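Local coordinates for NTF2 fold protein loop-helix-loop design NT-9 (Synthetic construct, PDB 6W90) that is a computationally designed NTF2-fold protein with no known natural function, its conical interior holding a distearoyl phosphoethanolamine lipid in the crystal, at residues I44-F57 with E119-T131. Residues are numbered along the deposited sequence; the frame is centred on the assembly and turned at random.
Sequences IGNYTFDSRNLDRF and EYKKVVQNLWNNT. With 3PE (1,2-Distearoyl-sn-glycerophosphoethanolamine), chain B.
Trp128 meets Tyr47 with a face and Phe49 with an edge, in an aromatic cluster of two edge-to-face pairs. Tyr47 turns its CD2 edge toward one face of the indole, with ring centroids 5.6 Å apart, whereas the five-membered ring of Trp128 presents its own edge to the face of Phe49, planes at 84°. Thr48 O lies in the indole plane, and the bond it accepts from Trp128 NE1 (2.9 Å), bent to 133° at the hydrogen and coming from above the Thr48 carbonyl plane, helps hold the ring's rotation. The Tyr47 ring has Val124 CG1 3.6 Å from its CD1 and takes an off-centre CH-pi contact from Gln125 CA over one face. Were the ring replaced by an alanine here, Val124 and Gln125 would probably face a gap and the indole would lose its edge-on neighbour. Phe49 is sandwiched, Phe57 CE2 over the centre of its other face and Thr131 OG1 at its edge. With OG1 placed between the backbone N and the carbonyl carbon, Thr131 accepts a fairly straight bond from Asn53 ND2 (2.9 Å) and donates to Leu127 O, tying the C-terminus down. Leu127 CD2 meets Phe57 CE2 at 3.7 Å, and Phe57 CZ touches lipid C27. Helix 121-129 thus packs across edge strand 47-49 at 40° and against helix 54-64, where Leu127 also reaches Ala60 and Trp64 and Phe57 lines the lipid pocket.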
loop_
_atom_site.group_PDB
_atom_site.type_symbol
_atom_site.label_atom_id
_atom_site.label_comp_id
_atom_site.label_asym_id
_atom_site.label_seq_id
_atom_site.Cartn_x
_atom_site.Cartn_y
_atom_site.Cartn_z
ATOM N N ILE A 44 -5.770 -8.381 2.487
ATOM C CA ILE A 44 -4.481 -8.713 3.094
ATOM C C ILE A 44 -4.634 -10.106 3.695
ATOM O O ILE A 44 -5.268 -10.295 4.737
ATOM C CB ILE A 44 -4.068 -7.681 4.150
ATOM C CG1 ILE A 44 -4.229 -6.253 3.606
ATOM C CG2 ILE A 44 -2.634 -7.934 4.645
ATOM C CD1 ILE A 44 -3.340 -5.884 2.421
ATOM N N GLY A 45 -4.058 -11.097 3.036
ATOM C CA GLY A 45 -4.410 -12.466 3.339
ATOM C C GLY A 45 -5.913 -12.647 3.250
ATOM O O GLY A 45 -6.554 -12.157 2.309
ATOM N N ASN A 46 -6.493 -13.352 4.246
ATOM C CA ASN A 46 -7.931 -13.666 4.353
ATOM C C ASN A 46 -8.768 -12.486 4.860
ATOM O O ASN A 46 -9.971 -12.665 5.064
ATOM C CB ASN A 46 -8.207 -14.871 5.319
ATOM C CG ASN A 46 -9.607 -15.594 5.084
ATOM O OD1 ASN A 46 -10.191 -15.513 3.989
ATOM N ND2 ASN A 46 -10.118 -16.305 6.119
ATOM N N TYR A 47 -8.164 -11.325 5.119
ATOM C CA TYR A 47 -8.817 -10.194 5.786
ATOM C C TYR A 47 -9.040 -9.072 4.800
ATOM O O TYR A 47 -8.096 -8.637 4.147
ATOM C CB TYR A 47 -7.927 -9.656 6.935
ATOM C CG TYR A 47 -7.667 -10.708 7.992
ATOM C CD1 TYR A 47 -6.631 -11.623 7.844
ATOM C CD2 TYR A 47 -8.464 -10.809 9.134
ATOM C CE1 TYR A 47 -6.428 -12.591 8.767
ATOM C CE2 TYR A 47 -8.231 -11.807 10.083
ATOM C CZ TYR A 47 -7.207 -12.676 9.873
ATOM O OH TYR A 47 -6.928 -13.731 10.717
ATOM N N THR A 48 -10.263 -8.573 4.744
ATOM C CA THR A 48 -10.612 -7.501 3.839
ATOM C C THR A 48 -10.775 -6.185 4.571
ATOM O O THR A 48 -11.511 -6.112 5.555
ATOM C CB THR A 48 -11.912 -7.823 3.121
ATOM O OG1 THR A 48 -11.726 -9.001 2.352
ATOM C CG2 THR A 48 -12.257 -6.640 2.239
ATOM N N PHE A 49 -10.107 -5.158 4.073
ATOM C CA PHE A 49 -10.201 -3.788 4.567
ATOM C C PHE A 49 -10.860 -2.967 3.473
ATOM O O PHE A 49 -10.670 -3.231 2.277
ATOM C CB PHE A 49 -8.837 -3.220 4.912
ATOM C CG PHE A 49 -8.105 -3.996 6.003
ATOM C CD1 PHE A 49 -7.475 -5.184 5.701
ATOM C CD2 PHE A 49 -8.111 -3.559 7.313
ATOM C CE1 PHE A 49 -6.845 -5.907 6.677
ATOM C CE2 PHE A 49 -7.457 -4.262 8.288
ATOM C CZ PHE A 49 -6.794 -5.422 7.963
ATOM N N ASP A 50 -11.656 -1.985 3.874
ATOM C CA ASP A 50 -12.323 -1.160 2.870
ATOM C C ASP A 50 -12.473 0.231 3.472
ATOM O O ASP A 50 -11.788 0.576 4.431
ATOM C CB ASP A 50 -13.614 -1.836 2.413
ATOM C CG ASP A 50 -14.517 -2.148 3.541
ATOM O OD1 ASP A 50 -14.671 -1.292 4.419
ATOM O OD2 ASP A 50 -15.063 -3.255 3.585
ATOM N N SER A 51 -13.356 1.044 2.886
ATOM C CA SER A 51 -13.408 2.444 3.296
ATOM C C SER A 51 -13.736 2.568 4.773
ATOM O O SER A 51 -13.330 3.535 5.424
ATOM C CB SER A 51 -14.434 3.210 2.460
ATOM O OG SER A 51 -15.749 2.753 2.689
ATOM N N ARG A 52 -14.440 1.580 5.324
ATOM C CA ARG A 52 -14.773 1.616 6.737
ATOM C C ARG A 52 -13.536 1.572 7.619
ATOM O O ARG A 52 -13.580 2.048 8.757
ATOM C CB ARG A 52 -15.695 0.446 7.082
ATOM C CG ARG A 52 -17.040 0.540 6.411
ATOM C CD ARG A 52 -17.830 -0.745 6.525
ATOM N NE ARG A 52 -17.295 -1.832 5.712
ATOM C CZ ARG A 52 -17.868 -3.021 5.625
ATOM N NH1 ARG A 52 -18.978 -3.245 6.315
ATOM N NH2 ARG A 52 -17.324 -3.970 4.856
ATOM N N ASN A 53 -12.440 0.980 7.125
ATOM C CA ASN A 53 -11.199 0.840 7.872
ATOM C C ASN A 53 -10.170 1.925 7.613
ATOM O O ASN A 53 -9.145 1.936 8.293
ATOM C CB ASN A 53 -10.486 -0.479 7.512
ATOM C CG ASN A 53 -11.379 -1.694 7.645
ATOM O OD1 ASN A 53 -12.109 -2.029 6.740
ATOM N ND2 ASN A 53 -11.299 -2.365 8.775
ATOM N N LEU A 54 -10.355 2.764 6.599
ATOM C CA LEU A 54 -9.210 3.492 6.051
ATOM C C LEU A 54 -8.627 4.521 7.016
ATOM O O LEU A 54 -7.411 4.737 7.020
ATOM C CB LEU A 54 -9.589 4.182 4.741
ATOM C CG LEU A 54 -9.402 3.318 3.492
ATOM C CD1 LEU A 54 -9.880 4.152 2.296
ATOM C CD2 LEU A 54 -7.981 2.873 3.326
ATOM N N ASP A 55 -9.444 5.213 7.802
ATOM C CA ASP A 55 -8.862 6.264 8.632
ATOM C C ASP A 55 -7.831 5.667 9.578
ATOM O O ASP A 55 -6.704 6.166 9.697
ATOM C CB ASP A 55 -9.943 7.010 9.409
ATOM C CG ASP A 55 -10.736 7.977 8.540
ATOM O OD1 ASP A 55 -10.212 8.426 7.491
ATOM O OD2 ASP A 55 -11.889 8.294 8.925
ATOM N N ARG A 56 -8.185 4.573 10.238
ATOM C CA ARG A 56 -7.271 3.992 11.209
ATOM C C ARG A 56 -6.190 3.160 10.531
ATOM O O ARG A 56 -5.068 3.071 11.043
ATOM C CB ARG A 56 -8.057 3.150 12.211
ATOM C CG ARG A 56 -8.925 3.942 13.187
ATOM C CD ARG A 56 -9.565 2.996 14.183
ATOM N NE ARG A 56 -10.516 3.649 15.080
ATOM C CZ ARG A 56 -10.193 4.243 16.225
ATOM N NH1 ARG A 56 -8.926 4.305 16.623
ATOM N NH2 ARG A 56 -11.158 4.783 16.961
ATOM N N PHE A 57 -6.501 2.578 9.374
ATOM C CA PHE A 57 -5.506 1.813 8.624
ATOM C C PHE A 57 -4.399 2.723 8.124
ATOM O O PHE A 57 -3.211 2.403 8.251
ATOM C CB PHE A 57 -6.225 1.114 7.463
ATOM C CG PHE A 57 -5.369 0.205 6.628
ATOM C CD1 PHE A 57 -4.615 0.699 5.574
ATOM C CD2 PHE A 57 -5.366 -1.149 6.857
ATOM C CE1 PHE A 57 -3.855 -0.141 4.788
ATOM C CE2 PHE A 57 -4.588 -1.992 6.074
ATOM C CZ PHE A 57 -3.843 -1.484 5.045
ATOM N N GLU A 119 3.408 -16.358 9.839
ATOM C CA GLU A 119 3.750 -15.767 11.124
ATOM C C GLU A 119 3.223 -14.351 11.276
ATOM O O GLU A 119 3.368 -13.771 12.355
ATOM C CB GLU A 119 5.266 -15.825 11.353
ATOM C CG GLU A 119 6.064 -14.683 10.818
ATOM C CD GLU A 119 6.287 -14.731 9.311
ATOM O OE1 GLU A 119 5.655 -15.548 8.612
ATOM O OE2 GLU A 119 7.116 -13.938 8.803
ATOM N N TYR A 120 2.603 -13.792 10.238
ATOM C CA TYR A 120 2.063 -12.429 10.269
ATOM C C TYR A 120 0.531 -12.423 10.345
ATOM O O TYR A 120 -0.075 -11.345 10.415
ATOM C CB TYR A 120 2.587 -11.612 9.053
ATOM C CG TYR A 120 3.975 -10.986 9.291
ATOM C CD1 TYR A 120 4.160 -10.078 10.308
ATOM C CD2 TYR A 120 5.091 -11.281 8.487
ATOM C CE1 TYR A 120 5.409 -9.501 10.564
ATOM C CE2 TYR A 120 6.351 -10.692 8.735
ATOM C CZ TYR A 120 6.496 -9.792 9.780
ATOM O OH TYR A 120 7.710 -9.175 10.094
ATOM N N LYS A 121 -0.114 -13.588 10.353
ATOM C CA LYS A 121 -1.575 -13.611 10.367
ATOM C C LYS A 121 -2.135 -12.886 11.595
ATOM O O LYS A 121 -3.138 -12.171 11.491
ATOM C CB LYS A 121 -2.072 -15.056 10.312
ATOM C CG LYS A 121 -1.566 -15.907 9.137
ATOM C CD LYS A 121 -2.030 -15.291 7.870
ATOM C CE LYS A 121 -1.651 -16.108 6.632
ATOM N NZ LYS A 121 -2.375 -17.341 6.594
ATOM N N LYS A 122 -1.504 -13.057 12.768
ATOM C CA LYS A 122 -2.051 -12.442 13.979
ATOM C C LYS A 122 -1.944 -10.927 13.919
ATOM O O LYS A 122 -2.841 -10.222 14.392
ATOM C CB LYS A 122 -1.361 -12.958 15.242
ATOM C CG LYS A 122 -2.008 -12.451 16.524
ATOM C CD LYS A 122 -3.486 -12.888 16.633
ATOM C CE LYS A 122 -4.235 -12.170 17.756
ATOM N NZ LYS A 122 -3.859 -12.692 19.097
ATOM N N VAL A 123 -0.881 -10.415 13.295
ATOM C CA VAL A 123 -0.744 -8.983 13.094
ATOM C C VAL A 123 -1.899 -8.452 12.260
ATOM O O VAL A 123 -2.492 -7.413 12.575
ATOM C CB VAL A 123 0.601 -8.683 12.419
ATOM C CG1 VAL A 123 0.667 -7.246 12.054
ATOM C CG2 VAL A 123 1.727 -9.025 13.346
ATOM N N VAL A 124 -2.211 -9.143 11.169
ATOM C CA VAL A 124 -3.273 -8.668 10.301
ATOM C C VAL A 124 -4.619 -8.823 10.989
ATOM O O VAL A 124 -5.481 -7.950 10.853
ATOM C CB VAL A 124 -3.243 -9.416 8.961
ATOM C CG1 VAL A 124 -4.318 -8.881 8.055
ATOM C CG2 VAL A 124 -1.893 -9.211 8.255
ATOM N N GLN A 125 -4.840 -9.941 11.691
ATOM C CA GLN A 125 -6.082 -10.084 12.445
ATOM C C GLN A 125 -6.246 -8.961 13.461
ATOM O O GLN A 125 -7.334 -8.391 13.580
ATOM C CB GLN A 125 -6.130 -11.441 13.141
ATOM C CG GLN A 125 -7.446 -11.658 13.853
ATOM C CD GLN A 125 -7.721 -13.079 14.146
ATOM O OE1 GLN A 125 -8.863 -13.529 14.051
ATOM N NE2 GLN A 125 -6.701 -13.800 14.566
ATOM N N ASN A 126 -5.191 -8.605 14.194
ATOM C CA ASN A 126 -5.347 -7.489 15.118
ATOM C C ASN A 126 -5.695 -6.190 14.391
ATOM O O ASN A 126 -6.531 -5.408 14.865
ATOM C CB ASN A 126 -4.070 -7.292 15.924
ATOM C CG ASN A 126 -3.859 -8.367 16.981
ATOM O OD1 ASN A 126 -4.796 -9.044 17.420
ATOM N ND2 ASN A 126 -2.608 -8.521 17.396
ATOM N N LEU A 127 -5.048 -5.928 13.242
ATOM C CA LEU A 127 -5.373 -4.726 12.478
ATOM C C LEU A 127 -6.829 -4.720 12.037
ATOM O O LEU A 127 -7.489 -3.673 12.060
ATOM C CB LEU A 127 -4.454 -4.654 11.264
ATOM C CG LEU A 127 -4.416 -3.370 10.465
ATOM C CD1 LEU A 127 -3.808 -2.293 11.325
ATOM C CD2 LEU A 127 -3.603 -3.661 9.234
ATOM N N TRP A 128 -7.344 -5.880 11.642
ATOM C CA TRP A 128 -8.726 -5.977 11.184
ATOM C C TRP A 128 -9.708 -5.764 12.309
ATOM O O TRP A 128 -10.793 -5.209 12.095
ATOM C CB TRP A 128 -8.927 -7.332 10.532
ATOM C CG TRP A 128 -10.200 -7.504 9.807
ATOM C CD1 TRP A 128 -10.444 -7.080 8.551
ATOM C CD2 TRP A 128 -11.401 -8.142 10.268
ATOM N NE1 TRP A 128 -11.726 -7.434 8.174
ATOM C CE2 TRP A 128 -12.343 -8.055 9.219
ATOM C CE3 TRP A 128 -11.777 -8.765 11.457
ATOM C CZ2 TRP A 128 -13.614 -8.597 9.308
ATOM C CZ3 TRP A 128 -13.066 -9.291 11.551
ATOM C CH2 TRP A 128 -13.975 -9.179 10.491
ATOM N N ASN A 129 -9.372 -6.215 13.501
ATOM C CA ASN A 129 -10.214 -5.922 14.654
ATOM C C ASN A 129 -9.989 -4.562 15.250
ATOM O O ASN A 129 -10.752 -4.167 16.144
ATOM C CB ASN A 129 -9.974 -7.008 15.661
ATOM C CG ASN A 129 -10.704 -8.235 15.292
ATOM O OD1 ASN A 129 -11.902 -8.185 14.962
ATOM N ND2 ASN A 129 -10.009 -9.342 15.289
ATOM N N ASN A 130 -9.051 -3.781 14.750
ATOM C CA ASN A 130 -8.809 -2.493 15.386
ATOM C C ASN A 130 -8.687 -1.341 14.393
ATOM O O ASN A 130 -8.131 -0.290 14.732
ATOM C CB ASN A 130 -7.586 -2.621 16.295
ATOM C CG ASN A 130 -7.862 -3.507 17.527
ATOM O OD1 ASN A 130 -8.630 -3.135 18.409
ATOM N ND2 ASN A 130 -7.248 -4.680 17.571
ATOM N N THR A 131 -9.258 -1.485 13.204
ATOM C CA THR A 131 -9.434 -0.344 12.307
ATOM C C THR A 131 -10.907 -0.129 11.953
ATOM O O THR A 131 -11.724 -1.061 12.059
ATOM C CB THR A 131 -8.634 -0.522 11.004
ATOM O OG1 THR A 131 -8.927 -1.788 10.419
ATOM C CG2 THR A 131 -7.160 -0.421 11.301
ATOM O OXT THR A 131 -11.290 0.985 11.557
HETATM P P 3PE B . 8.230 -10.336 4.606
HETATM N N 3PE B . 5.409 -12.787 2.323
HETATM O O11 3PE B . 7.304 -8.977 4.699
HETATM O O12 3PE B . 9.487 -10.047 3.828
HETATM O O13 3PE B . 7.398 -11.470 3.720
HETATM O O14 3PE B . 8.511 -10.955 5.974
HETATM C C11 3PE B . 7.290 -11.302 2.330
HETATM C C12 3PE B . 6.702 -12.563 1.708
HETATM C C1 3PE B . 6.120 -9.058 5.445
HETATM C C2 3PE B . 5.472 -7.675 5.607
HETATM C C3 3PE B . 5.588 -6.986 4.244
HETATM O O31 3PE B . 4.746 -5.875 4.159
HETATM O O32 3PE B . 6.068 -4.883 5.674
HETATM C C31 3PE B . 5.087 -4.827 5.021
HETATM C C32 3PE B . 4.171 -3.613 5.111
HETATM C C33 3PE B . 4.838 -2.396 5.747
HETATM C C34 3PE B . 4.245 -1.174 5.047
HETATM C C35 3PE B . 4.469 0.112 5.832
HETATM C C36 3PE B . 5.402 1.026 5.031
HETATM C C37 3PE B . 4.671 1.739 3.885
HETATM C C38 3PE B . 4.579 0.895 2.607
HETATM C C39 3PE B . 4.616 1.761 1.338
HETATM C C3A 3PE B . 3.346 2.606 1.174
HETATM C C3B 3PE B . 3.219 3.187 -0.239
HETATM C C3C 3PE B . 2.191 2.392 -1.048
HETATM C C3D 3PE B . 1.807 3.117 -2.339
HETATM C C3E 3PE B . 0.944 2.186 -3.197
HETATM C C3F 3PE B . 0.912 2.663 -4.655
HETATM C C3G 3PE B . 0.111 1.687 -5.527
HETATM C C3H 3PE B . 0.539 1.685 -7.001
HETATM C C3I 3PE B . -0.018 2.869 -7.797
HETATM O O21 3PE B . 4.134 -7.850 5.979
HETATM O O22 3PE B . 4.363 -6.760 7.961
HETATM C C21 3PE B . 3.666 -7.404 7.237
HETATM C C22 3PE B . 2.229 -7.781 7.649
HETATM C C23 3PE B . 1.278 -6.576 7.707
HETATM C C24 3PE B . 0.869 -6.068 6.319
HETATM C C25 3PE B . 0.048 -4.769 6.391
HETATM C C26 3PE B . 0.139 -4.090 5.023
HETATM C C27 3PE B . -0.473 -2.688 4.999
HETATM C C28 3PE B . -0.256 -2.023 3.629
HETATM C C29 3PE B . -1.276 -2.406 2.539
HETATM C C2A 3PE B . -1.176 -1.473 1.315
HETATM C C2B 3PE B . -2.250 -0.385 1.283
HETATM C C2C 3PE B . -1.855 0.753 0.334
HETATM C C2D 3PE B . -2.452 2.058 0.856
HETATM C C2E 3PE B . -2.285 3.211 -0.125
HETATM C C2F 3PE B . -0.925 3.881 0.052
HETATM O O HOH W 1 -12.448 -4.777 9.873
HETATM O O HOH W 2 -10.964 3.595 10.288
#